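Local coordinates for protein aldehyde dehydrogenase (Trypanosoma brucei, PDB 5MYP) that probably oxidises aldehydes to carboxylic acids with NAD+ as the hydride acceptor, at residues Val121-Thr126 with Leu135-Gly140; Asp195-Thr200 with Glu207-Ala212; Gly140-Gly145 with Ser173-Ile178; Asn128-Leu133 with Glu154-Thr159. All blocks are in the same frame, centred on the assembly; numbering follows the deposited sequence. Where two conformers were deposited one is given.

Interaction 1 of 4, residues Val121-Thr126 with Leu135-Gly140; sequences VLVIGT and LQPLLG
Val123 on strand 110-124 and Leu138 on helix 132-143 mark the closest backbone approach, their CA atoms 6.8 Å apart, where the helix lies against the sheet in the first two elements of a beta-alpha-beta unit that strand 147-151 completes. The helix is kinked at Pro137, whose nitrogen carries no hydrogen to give to the preceding turn, while Leu139 N still bonds to Leu135 O at 2.9 Å. Val123 does most of the touching. With CG1 anti to the backbone N (chi1 179°), that methyl reaches the pyrrolidine ring and stops 3.8 Å from Pro137 CB. Pro137 CG lies a little farther from the same methyl, at 4.1 Å, and the two side chains cross at about a right angle. The second branch, Val123 CG2, lies 4.2 Å from Pro137 CB and 4.3 Å from Leu138 N in the backbone of the next residue. Leu138 itself leans on Ala148 and Ile150 of strand 147-151, and Pro137 also meets Leu198 of strand 196-200, so the helix spans three neighbouring strands. The side chains that meet are apolar and buried, so between these segments shape and exclusion of water do the work, without any hydrogen bond.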
loop_
_atom_site.group_PDB
_atom_site.type_symbol
_atom_site.label_atom_id
_atom_site.label_comp_id
_atom_site.label_asym_id
_atom_site.label_seq_id
_atom_site.Cartn_x
_atom_site.Cartn_y
_atom_site.Cartn_z
ATOM N N VAL A 121 3.261 14.421 -4.498
ATOM C CA VAL A 121 4.093 13.316 -4.030
ATOM C C VAL A 121 5.412 13.866 -3.492
ATOM O O VAL A 121 6.047 14.703 -4.141
ATOM C CB VAL A 121 4.386 12.317 -5.175
ATOM C CG1 VAL A 121 5.322 11.203 -4.711
ATOM C CG2 VAL A 121 3.080 11.752 -5.725
ATOM N N LEU A 122 5.817 13.406 -2.311
ATOM C CA LEU A 122 7.143 13.720 -1.768
ATOM C C LEU A 122 8.084 12.561 -2.067
ATOM O O LEU A 122 7.755 11.411 -1.783
ATOM C CB LEU A 122 7.084 13.962 -0.259
ATOM C CG LEU A 122 8.417 14.166 0.480
ATOM C CD1 LEU A 122 9.152 15.398 -0.025
ATOM C CD2 LEU A 122 8.195 14.271 1.977
ATOM N N VAL A 123 9.252 12.873 -2.624
ATOM C CA VAL A 123 10.309 11.886 -2.862
ATOM C C VAL A 123 11.537 12.276 -2.048
ATOM O O VAL A 123 12.106 13.341 -2.266
ATOM C CB VAL A 123 10.686 11.805 -4.356
ATOM C CG1 VAL A 123 11.806 10.791 -4.578
ATOM C CG2 VAL A 123 9.462 11.457 -5.184
ATOM N N ILE A 124 11.928 11.420 -1.106
ATOM C CA ILE A 124 13.129 11.634 -0.302
ATOM C C ILE A 124 14.220 10.714 -0.841
ATOM O O ILE A 124 14.096 9.494 -0.787
ATOM C CB ILE A 124 12.880 11.364 1.195
ATOM C CG1 ILE A 124 11.789 12.309 1.729
ATOM C CG2 ILE A 124 14.173 11.524 1.999
ATOM C CD1 ILE A 124 11.239 11.915 3.087
ATOM N N GLY A 125 15.278 11.316 -1.373
ATOM C CA GLY A 125 16.358 10.576 -2.012
ATOM C C GLY A 125 17.379 10.055 -1.026
ATOM O O GLY A 125 17.346 10.383 0.161
ATOM N N THR A 126 18.285 9.229 -1.533
ATOM C CA THR A 126 19.404 8.722 -0.753
ATOM C C THR A 126 20.712 9.041 -1.494
ATOM O O THR A 126 20.696 9.541 -2.627
ATOM C CB THR A 126 19.235 7.215 -0.419
ATOM O OG1 THR A 126 20.291 6.793 0.452
ATOM C CG2 THR A 126 19.217 6.346 -1.673
ATOM N N LEU A 135 15.414 10.664 -9.204
ATOM C CA LEU A 135 14.691 10.846 -10.474
ATOM C C LEU A 135 13.778 9.688 -10.874
ATOM O O LEU A 135 12.714 9.931 -11.446
ATOM C CB LEU A 135 15.651 11.165 -11.634
ATOM C CG LEU A 135 16.373 12.518 -11.632
ATOM C CD1 LEU A 135 17.074 12.723 -12.976
ATOM C CD2 LEU A 135 15.416 13.670 -11.359
ATOM N N GLN A 136 14.172 8.443 -10.599
ATOM C CA GLN A 136 13.344 7.294 -11.011
ATOM C C GLN A 136 11.945 7.322 -10.368
ATOM O O GLN A 136 10.957 7.169 -11.084
ATOM C CB GLN A 136 14.055 5.945 -10.798
ATOM C CG GLN A 136 13.307 4.764 -11.404
ATOM C CD GLN A 136 14.144 3.507 -11.538
ATOM O OE1 GLN A 136 15.069 3.270 -10.769
ATOM N NE2 GLN A 136 13.761 2.650 -12.466
ATOM N N PRO A 137 11.850 7.554 -9.037
ATOM C CA PRO A 137 10.521 7.749 -8.429
ATOM C C PRO A 137 9.767 8.970 -8.972
ATOM O O PRO A 137 8.568 8.884 -9.224
ATOM C CB PRO A 137 10.829 7.948 -6.935
ATOM C CG PRO A 137 12.181 7.369 -6.733
ATOM C CD PRO A 137 12.916 7.570 -8.020
ATOM N N LEU A 138 10.475 10.088 -9.140
ATOM C CA LEU A 138 9.880 11.317 -9.673
ATOM C C LEU A 138 9.228 11.099 -11.043
ATOM O O LEU A 138 8.095 11.522 -11.260
ATOM C CB LEU A 138 10.928 12.432 -9.764
ATOM C CG LEU A 138 10.461 13.778 -10.328
ATOM C CD1 LEU A 138 9.363 14.378 -9.455
ATOM C CD2 LEU A 138 11.637 14.729 -10.468
ATOM N N LEU A 139 9.945 10.440 -11.955
ATOM C CA LEU A 139 9.418 10.157 -13.298
ATOM C C LEU A 139 8.067 9.442 -13.226
ATOM O O LEU A 139 7.119 9.821 -13.916
ATOM C CB LEU A 139 10.407 9.318 -14.108
ATOM C CG LEU A 139 11.692 10.018 -14.544
ATOM C CD1 LEU A 139 12.716 8.998 -15.017
ATOM C CD2 LEU A 139 11.399 11.045 -15.626
ATOM N N GLY A 140 7.993 8.429 -12.366
ATOM C CA GLY A 140 6.755 7.702 -12.115
ATOM C C GLY A 140 5.625 8.558 -11.565
ATOM O O GLY A 140 4.489 8.451 -12.018
#

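Interaction 2 of 4, residues Asp195-Thr200 with Glu207-Ala212; sequences DHILYT and EIVMAA
Ile197 and Tyr199 both lean on Val209 of helix 203-214, in the strand-to-helix half of a beta-alpha-beta unit that continues into strand 220-223. In the aldehyde dehydrogenase fold this sheet belongs to the Rossmann-like, nucleotide-binding part of the subunit. At the start of the segment, Asp195 turns to other partners, forming a salt bridge with Arg25, and His196 NE2 is hydrogen-bonded to Thr221 OG1. Ile197 is the first to meet the helix: its CG2, anti to the backbone N, lies 3.9 Å from Val209 CG1. Leu198 points away from the helix. Tyr199 then returns to the helix side, and its CB is 4.2 Å from Val209 CG1, so this one methyl sits against both strand residues. The second branch of the valine serves the ring, with Val209 CG2 4.0 Å from Tyr199 CG. The ring is held at its far end as well, because Tyr199 OH is hydrogen-bonded to Ser202 N, just beyond the strand. The Tyr199 side chain is about 7 Å from that of Glu223, a predicted active-site residue. The valine methyl makes a CH-pi contact over one face of the ring: Val209 CG2 stands 4.2 Å from the Tyr199 ring centroid, 25° off the ring normal and displaced toward the CG-CD1 side of the ring.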
loop_
_atom_site.group_PDB
_atom_site.type_symbol
_atom_site.label_atom_id
_atom_site.label_comp_id
_atom_site.label_asym_id
_atom_site.label_seq_id
_atom_site.Cartn_x
_atom_site.Cartn_y
_atom_site.Cartn_z
ATOM N N ASP A 195 0.120 13.551 -0.648
ATOM C CA ASP A 195 -0.811 12.468 -0.962
ATOM C C ASP A 195 -0.123 11.117 -1.122
ATOM O O ASP A 195 -0.787 10.085 -1.151
ATOM C CB ASP A 195 -1.624 12.841 -2.194
ATOM C CG ASP A 195 -2.388 14.128 -1.982
ATOM O OD1 ASP A 195 -3.444 14.081 -1.315
ATOM O OD2 ASP A 195 -1.899 15.192 -2.434
ATOM N N HIS A 196 1.205 11.141 -1.219
ATOM C CA HIS A 196 2.041 9.952 -1.167
ATOM C C HIS A 196 3.471 10.378 -0.828
ATOM O O HIS A 196 3.914 11.458 -1.233
ATOM C CB HIS A 196 2.044 9.221 -2.518
ATOM C CG HIS A 196 2.463 7.790 -2.427
ATOM N ND1 HIS A 196 1.556 6.755 -2.415
ATOM C CD2 HIS A 196 3.689 7.217 -2.320
ATOM C CE1 HIS A 196 2.203 5.605 -2.319
ATOM N NE2 HIS A 196 3.497 5.858 -2.252
ATOM N N ILE A 197 4.188 9.529 -0.096
ATOM C CA ILE A 197 5.605 9.744 0.192
ATOM C C ILE A 197 6.385 8.499 -0.229
ATOM O O ILE A 197 6.047 7.386 0.185
ATOM C CB ILE A 197 5.858 10.032 1.690
ATOM C CG1 ILE A 197 5.120 11.303 2.134
ATOM C CG2 ILE A 197 7.356 10.158 1.975
ATOM C CD1 ILE A 197 4.945 11.444 3.631
ATOM N N LEU A 198 7.409 8.681 -1.063
ATOM C CA LEU A 198 8.372 7.611 -1.336
ATOM C C LEU A 198 9.688 7.948 -0.643
ATOM O O LEU A 198 10.255 9.019 -0.868
ATOM C CB LEU A 198 8.580 7.390 -2.838
ATOM C CG LEU A 198 9.396 6.122 -3.183
ATOM C CD1 LEU A 198 8.887 5.424 -4.447
ATOM C CD2 LEU A 198 10.897 6.390 -3.282
ATOM N N TYR A 199 10.164 7.024 0.190
ATOM C CA TYR A 199 11.421 7.176 0.919
ATOM C C TYR A 199 12.332 5.992 0.631
ATOM O O TYR A 199 11.914 4.843 0.742
ATOM C CB TYR A 199 11.178 7.279 2.435
ATOM C CG TYR A 199 12.457 7.188 3.238
ATOM C CD1 TYR A 199 13.277 8.301 3.402
ATOM C CD2 TYR A 199 12.873 5.979 3.792
ATOM C CE1 TYR A 199 14.463 8.226 4.120
ATOM C CE2 TYR A 199 14.064 5.885 4.501
ATOM C CZ TYR A 199 14.855 7.011 4.667
ATOM O OH TYR A 199 16.032 6.920 5.371
ATOM N N THR A 200 13.578 6.293 0.274
ATOM C CA THR A 200 14.630 5.300 0.124
ATOM C C THR A 200 15.702 5.606 1.165
ATOM O O THR A 200 16.122 6.755 1.315
ATOM C CB THR A 200 15.242 5.331 -1.291
ATOM O OG1 THR A 200 14.197 5.235 -2.266
ATOM C CG2 THR A 200 16.222 4.176 -1.501
ATOM N N GLU A 207 10.879 4.596 9.912
ATOM C CA GLU A 207 9.939 4.680 11.035
ATOM C C GLU A 207 9.520 6.127 11.315
ATOM O O GLU A 207 8.351 6.392 11.581
ATOM C CB GLU A 207 10.529 4.059 12.306
ATOM C CG GLU A 207 10.751 2.553 12.235
ATOM C CD GLU A 207 11.317 1.960 13.512
ATOM O OE1 GLU A 207 11.334 2.649 14.561
ATOM O OE2 GLU A 207 11.757 0.787 13.464
ATOM N N ILE A 208 10.489 7.042 11.257
ATOM C CA ILE A 208 10.243 8.483 11.457
ATOM C C ILE A 208 9.398 9.064 10.313
ATOM O O ILE A 208 8.481 9.858 10.549
ATOM C CB ILE A 208 11.575 9.270 11.597
ATOM C CG1 ILE A 208 12.343 8.808 12.848
ATOM C CG2 ILE A 208 11.334 10.778 11.662
ATOM C CD1 ILE A 208 13.820 9.139 12.829
ATOM N N VAL A 209 9.708 8.661 9.081
ATOM C CA VAL A 209 8.936 9.079 7.906
ATOM C C VAL A 209 7.486 8.596 8.013
ATOM O O VAL A 209 6.551 9.371 7.802
ATOM C CB VAL A 209 9.573 8.575 6.587
ATOM C CG1 VAL A 209 8.645 8.806 5.394
ATOM C CG2 VAL A 209 10.913 9.260 6.341
ATOM N N MET A 210 7.304 7.320 8.344
ATOM C CA MET A 210 5.962 6.747 8.456
ATOM C C MET A 210 5.157 7.378 9.599
ATOM O O MET A 210 3.952 7.557 9.465
ATOM C CB MET A 210 6.021 5.223 8.608
ATOM C CG MET A 210 4.679 4.542 8.403
ATOM S SD MET A 210 4.801 2.756 8.182
ATOM C CE MET A 210 3.059 2.338 8.170
ATOM N N ALA A 211 5.824 7.732 10.702
ATOM C CA ALA A 211 5.180 8.465 11.803
ATOM C C ALA A 211 4.665 9.836 11.348
ATOM O O ALA A 211 3.561 10.244 11.707
ATOM C CB ALA A 211 6.140 8.622 12.976
ATOM N N ALA A 212 5.465 10.531 10.543
ATOM C CA ALA A 212 5.057 11.811 9.969
ATOM C C ALA A 212 3.886 11.632 8.999
ATOM O O ALA A 212 2.933 12.405 9.026
ATOM C CB ALA A 212 6.224 12.483 9.266
#

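Interaction 3 of 4, residues Gly140-Gly145 with Ser173-Ile178; sequences GALAAG and SDVVGI
Leu142, in the last turn of helix 132-143, sets its forked end against the side-by-side methyls of Val175 and Val176, and these three buried side chains make up the tight part of the contact. The two branches divide the work. Leu142 CD2 lies 3.7 Å from Val175 CG1, while Leu142 CD1 lies 3.8 Å from Val176 CG2. That valine methyl also comes within 4.0 Å of Leu142 CD2, so it rests against both tips of the fork. With CG anti to the carbonyl carbon (chi1 -62°), the leucine extends from the helix toward the valines; it crosses Val176 at about a right angle and Val175 more obliquely. The backbones stay well apart, 8.5 Å between Leu142 CA and Val175 CA. Beyond the valines the packing gives way to solvent: Ser173 is exposed and Asp174 partly so, and neither reaches the helix. At the other end, Gly145 closes the helix in a Schellman motif, its positive phi of 84° suiting glycine. The contact joins the end of helix 132-143 to the edge strand 176-178, which pairs with strand 147-151, with Val42 and Leu46 of helix 36-52 beside the leucine and Leu167 of helix 157-170 beside Val176.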
loop_
_atom_site.group_PDB
_atom_site.type_symbol
_atom_site.label_atom_id
_atom_site.label_comp_id
_atom_site.label_asym_id
_atom_site.label_seq_id
_atom_site.Cartn_x
_atom_site.Cartn_y
_atom_site.Cartn_z
ATOM N N GLY A 140 7.993 8.429 -12.366
ATOM C CA GLY A 140 6.755 7.702 -12.115
ATOM C C GLY A 140 5.625 8.558 -11.565
ATOM O O GLY A 140 4.489 8.451 -12.018
ATOM N N ALA A 141 5.942 9.403 -10.586
ATOM C CA ALA A 141 4.944 10.297 -9.980
ATOM C C ALA A 141 4.361 11.277 -11.006
ATOM O O ALA A 141 3.159 11.520 -11.017
ATOM C CB ALA A 141 5.546 11.054 -8.802
ATOM N N LEU A 142 5.222 11.812 -11.873
ATOM C CA LEU A 142 4.794 12.758 -12.902
ATOM C C LEU A 142 4.031 12.072 -14.043
ATOM O O LEU A 142 3.100 12.658 -14.605
ATOM C CB LEU A 142 5.994 13.536 -13.445
ATOM C CG LEU A 142 6.729 14.402 -12.410
ATOM C CD1 LEU A 142 8.053 14.908 -12.949
ATOM C CD2 LEU A 142 5.857 15.561 -11.936
ATOM N N ALA A 143 4.408 10.833 -14.364
ATOM C CA ALA A 143 3.670 10.022 -15.348
ATOM C C ALA A 143 2.212 9.782 -14.934
ATOM O O ALA A 143 1.321 9.723 -15.794
ATOM C CB ALA A 143 4.377 8.690 -15.577
ATOM N N ALA A 144 1.984 9.673 -13.621
ATOM C CA ALA A 144 0.652 9.477 -13.043
ATOM C C ALA A 144 -0.158 10.768 -12.842
ATOM O O ALA A 144 -1.254 10.719 -12.291
ATOM C CB ALA A 144 0.771 8.726 -11.717
ATOM N N GLY A 145 0.365 11.911 -13.283
ATOM C CA GLY A 145 -0.368 13.177 -13.251
ATOM C C GLY A 145 -0.315 13.925 -11.928
ATOM O O GLY A 145 -1.141 14.803 -11.676
ATOM N N SER A 173 9.136 24.768 -11.215
ATOM C CA SER A 173 9.163 24.610 -9.755
ATOM C C SER A 173 7.760 24.397 -9.160
ATOM O O SER A 173 7.625 23.848 -8.060
ATOM C CB SER A 173 9.852 25.809 -9.095
ATOM O OG SER A 173 11.250 25.760 -9.311
ATOM N N ASP A 174 6.727 24.846 -9.882
ATOM C CA ASP A 174 5.330 24.540 -9.532
ATOM C C ASP A 174 4.992 23.051 -9.682
ATOM O O ASP A 174 4.168 22.530 -8.954
ATOM C CB ASP A 174 4.354 25.378 -10.358
ATOM C CG ASP A 174 4.257 26.826 -9.859
ATOM O OD1 ASP A 174 5.217 27.411 -9.298
ATOM O OD2 ASP A 174 3.169 27.393 -10.031
ATOM N N VAL A 175 5.603 22.376 -10.643
ATOM C CA VAL A 175 5.364 20.945 -10.880
ATOM C C VAL A 175 6.330 20.068 -10.071
ATOM O O VAL A 175 5.922 19.037 -9.544
ATOM C CB VAL A 175 5.393 20.624 -12.397
ATOM C CG1 VAL A 175 5.283 19.130 -12.651
ATOM C CG2 VAL A 175 4.255 21.369 -13.094
ATOM N N VAL A 176 7.598 20.467 -9.981
ATOM C CA VAL A 176 8.592 19.778 -9.132
ATOM C C VAL A 176 9.325 20.774 -8.222
ATOM O O VAL A 176 10.237 21.476 -8.664
ATOM C CB VAL A 176 9.623 18.971 -9.956
ATOM C CG1 VAL A 176 10.598 18.240 -9.034
ATOM C CG2 VAL A 176 8.919 17.986 -10.874
ATOM N N GLY A 177 8.917 20.823 -6.956
ATOM C CA GLY A 177 9.601 21.631 -5.952
ATOM C C GLY A 177 10.810 20.899 -5.402
ATOM O O GLY A 177 10.876 19.667 -5.452
ATOM N N ILE A 178 11.778 21.653 -4.885
ATOM C CA ILE A 178 12.996 21.065 -4.323
ATOM C C ILE A 178 13.222 21.603 -2.910
ATOM O O ILE A 178 13.164 22.814 -2.688
ATOM C CB ILE A 178 14.241 21.349 -5.194
ATOM C CG1 ILE A 178 14.000 20.909 -6.654
ATOM C CG2 ILE A 178 15.466 20.643 -4.612
ATOM C CD1 ILE A 178 15.102 21.303 -7.621
#

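Interaction 4 of 4, residues Asn128-Leu133 with Glu154-Thr159; sequences NYPLLL and ELAPAT
Pro130 packs its ring into the turn that opens helix 157-170, against Ala156 at the N-cap position and Thr159 in the first turn. From CB outward, each of the first two ring atoms meets both partners. Pro130 CB touches Ala156 CB at 3.5 Å, a close methylene-to-methyl contact, and has Thr159 CG2 at 3.9 Å. The next atom, Pro130 CG, is 3.8 Å from Ala156 CB and 3.6 Å from Thr159 OG1, in van der Waals contact with the hydroxyl oxygen. Pro130 and Thr159 approach each other at about a right angle. The threonine stands with OG1 anti to its carbonyl carbon (chi1 -55°) and CG2 anti to the backbone N, which sets both branches against the ring. Its hydroxyl has a polar partner elsewhere, a hydrogen bond with Asp64 OD2, and the other oxygen of that carboxylate, OD1, accepts from Ala158 N; one aspartate therefore ties down both the helix start and the side chain that backs the proline. Thr159 CG2 also lies 4.3 Å from Leu131 N, whose hydrogen bond is to Glu76 OE1. Buried, this contact joins the approach to helix 132-143 with the start of helix 157-170, with helix 54-65 covering Thr159 and Leu131, and helix 69-95 covering Pro130 and Leu131.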
loop_
_atom_site.group_PDB
_atom_site.type_symbol
_atom_site.label_atom_id
_atom_site.label_comp_id
_atom_site.label_asym_id
_atom_site.label_seq_id
_atom_site.Cartn_x
_atom_site.Cartn_y
_atom_site.Cartn_z
ATOM N N ASN A 128 23.595 6.950 -2.129
ATOM C CA ASN A 128 24.437 5.911 -2.753
ATOM C C ASN A 128 24.321 5.862 -4.285
ATOM O O ASN A 128 25.320 5.645 -4.976
ATOM C CB ASN A 128 24.201 4.531 -2.105
ATOM C CG ASN A 128 22.816 3.969 -2.371
ATOM O OD1 ASN A 128 21.847 4.711 -2.496
ATOM N ND2 ASN A 128 22.719 2.648 -2.447
ATOM N N TYR A 129 23.108 6.063 -4.802
ATOM C CA TYR A 129 22.877 6.302 -6.232
ATOM C C TYR A 129 21.997 7.548 -6.304
ATOM O O TYR A 129 20.779 7.450 -6.446
ATOM C CB TYR A 129 22.236 5.088 -6.901
ATOM C CG TYR A 129 23.137 3.877 -6.860
ATOM C CD1 TYR A 129 24.086 3.645 -7.860
ATOM C CD2 TYR A 129 23.068 2.981 -5.801
ATOM C CE1 TYR A 129 24.924 2.542 -7.807
ATOM C CE2 TYR A 129 23.901 1.875 -5.738
ATOM C CZ TYR A 129 24.827 1.653 -6.738
ATOM O OH TYR A 129 25.652 0.550 -6.666
ATOM N N PRO A 130 22.624 8.732 -6.164
ATOM C CA PRO A 130 21.885 9.953 -5.852
ATOM C C PRO A 130 21.066 10.551 -6.993
ATOM O O PRO A 130 20.200 11.381 -6.719
ATOM C CB PRO A 130 22.986 10.918 -5.401
ATOM C CG PRO A 130 24.199 10.467 -6.138
ATOM C CD PRO A 130 24.075 8.983 -6.285
ATOM N N LEU A 131 21.333 10.157 -8.241
ATOM C CA LEU A 131 20.518 10.600 -9.372
ATOM C C LEU A 131 19.377 9.615 -9.628
ATOM O O LEU A 131 18.217 10.016 -9.716
ATOM C CB LEU A 131 21.375 10.769 -10.630
ATOM C CG LEU A 131 20.706 11.491 -11.806
ATOM C CD1 LEU A 131 20.342 12.921 -11.431
ATOM C CD2 LEU A 131 21.601 11.455 -13.039
ATOM N N LEU A 132 19.711 8.330 -9.738
ATOM C CA LEU A 132 18.718 7.274 -9.972
ATOM C C LEU A 132 17.597 7.285 -8.936
ATOM O O LEU A 132 16.420 7.285 -9.289
ATOM C CB LEU A 132 19.386 5.896 -9.960
ATOM C CG LEU A 132 18.496 4.680 -10.240
ATOM C CD1 LEU A 132 18.067 4.672 -11.696
ATOM C CD2 LEU A 132 19.214 3.389 -9.870
ATOM N N LEU A 133 17.973 7.311 -7.661
ATOM C CA LEU A 133 17.006 7.108 -6.580
ATOM C C LEU A 133 16.258 8.373 -6.150
ATOM O O LEU A 133 15.455 8.325 -5.214
ATOM C CB LEU A 133 17.689 6.414 -5.393
ATOM C CG LEU A 133 18.304 5.052 -5.747
ATOM C CD1 LEU A 133 18.988 4.442 -4.533
ATOM C CD2 LEU A 133 17.275 4.084 -6.316
ATOM N N GLU A 154 21.718 14.999 1.538
ATOM C CA GLU A 154 22.832 15.898 1.837
ATOM C C GLU A 154 24.202 15.193 1.803
ATOM O O GLU A 154 25.234 15.863 1.740
ATOM C CB GLU A 154 22.603 16.638 3.170
ATOM C CG GLU A 154 22.895 15.859 4.455
ATOM C CD GLU A 154 21.719 15.045 4.970
ATOM O OE1 GLU A 154 20.886 14.567 4.149
ATOM O OE2 GLU A 154 21.634 14.888 6.210
ATOM N N LEU A 155 24.203 13.858 1.849
ATOM C CA LEU A 155 25.437 13.061 1.744
ATOM C C LEU A 155 25.889 12.793 0.290
ATOM O O LEU A 155 26.842 12.043 0.079
ATOM C CB LEU A 155 25.292 11.739 2.521
ATOM C CG LEU A 155 25.258 11.836 4.051
ATOM C CD1 LEU A 155 23.865 12.136 4.582
ATOM C CD2 LEU A 155 25.764 10.539 4.670
ATOM N N ALA A 156 25.202 13.380 -0.699
ATOM C CA ALA A 156 25.713 13.472 -2.081
ATOM C C ALA A 156 25.556 14.923 -2.555
ATOM O O ALA A 156 24.751 15.210 -3.446
ATOM C CB ALA A 156 24.973 12.510 -2.994
ATOM N N PRO A 157 26.327 15.847 -1.947
ATOM C CA PRO A 157 26.092 17.277 -2.145
ATOM C C PRO A 157 26.378 17.805 -3.553
ATOM O O PRO A 157 25.652 18.684 -4.019
ATOM C CB PRO A 157 27.019 17.929 -1.113
ATOM C CG PRO A 157 28.121 16.951 -0.931
ATOM C CD PRO A 157 27.449 15.610 -1.015
ATOM N N ALA A 158 27.414 17.295 -4.217
ATOM C CA ALA A 158 27.738 17.736 -5.582
ATOM C C ALA A 158 26.597 17.411 -6.552
ATOM O O ALA A 158 26.221 18.244 -7.383
ATOM C CB ALA A 158 29.042 17.113 -6.061
ATOM N N THR A 159 26.038 16.210 -6.417
ATOM C CA THR A 159 24.890 15.788 -7.219
ATOM C C THR A 159 23.644 16.610 -6.884
ATOM O O THR A 159 22.919 17.018 -7.784
ATOM C CB THR A 159 24.592 14.283 -7.033
ATOM O OG1 THR A 159 25.772 13.523 -7.314
ATOM C CG2 THR A 159 23.476 13.823 -7.968
#

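All four contacts are buried and rest on van der Waals packing; only interaction 4 brings a hydroxyl into it. Interactions 1 and 2 each lay a helix on a strand, and their strands are neighbours in one sheet, bonded through Leu122 with His196 and Leu198. Only interaction 2 uses an aromatic face. Helix 132-143 links the other three: interaction 4 packs the loop leading into it onto the start of helix 157-170, with the carboxylates of Asp64 and Glu76 taking up polar groups; interaction 1 uses its middle and interaction 3 its last turn. Interaction 3, its centre about 19 Å from that of the chain, borders an exposed turn and lies away from the predicted active site.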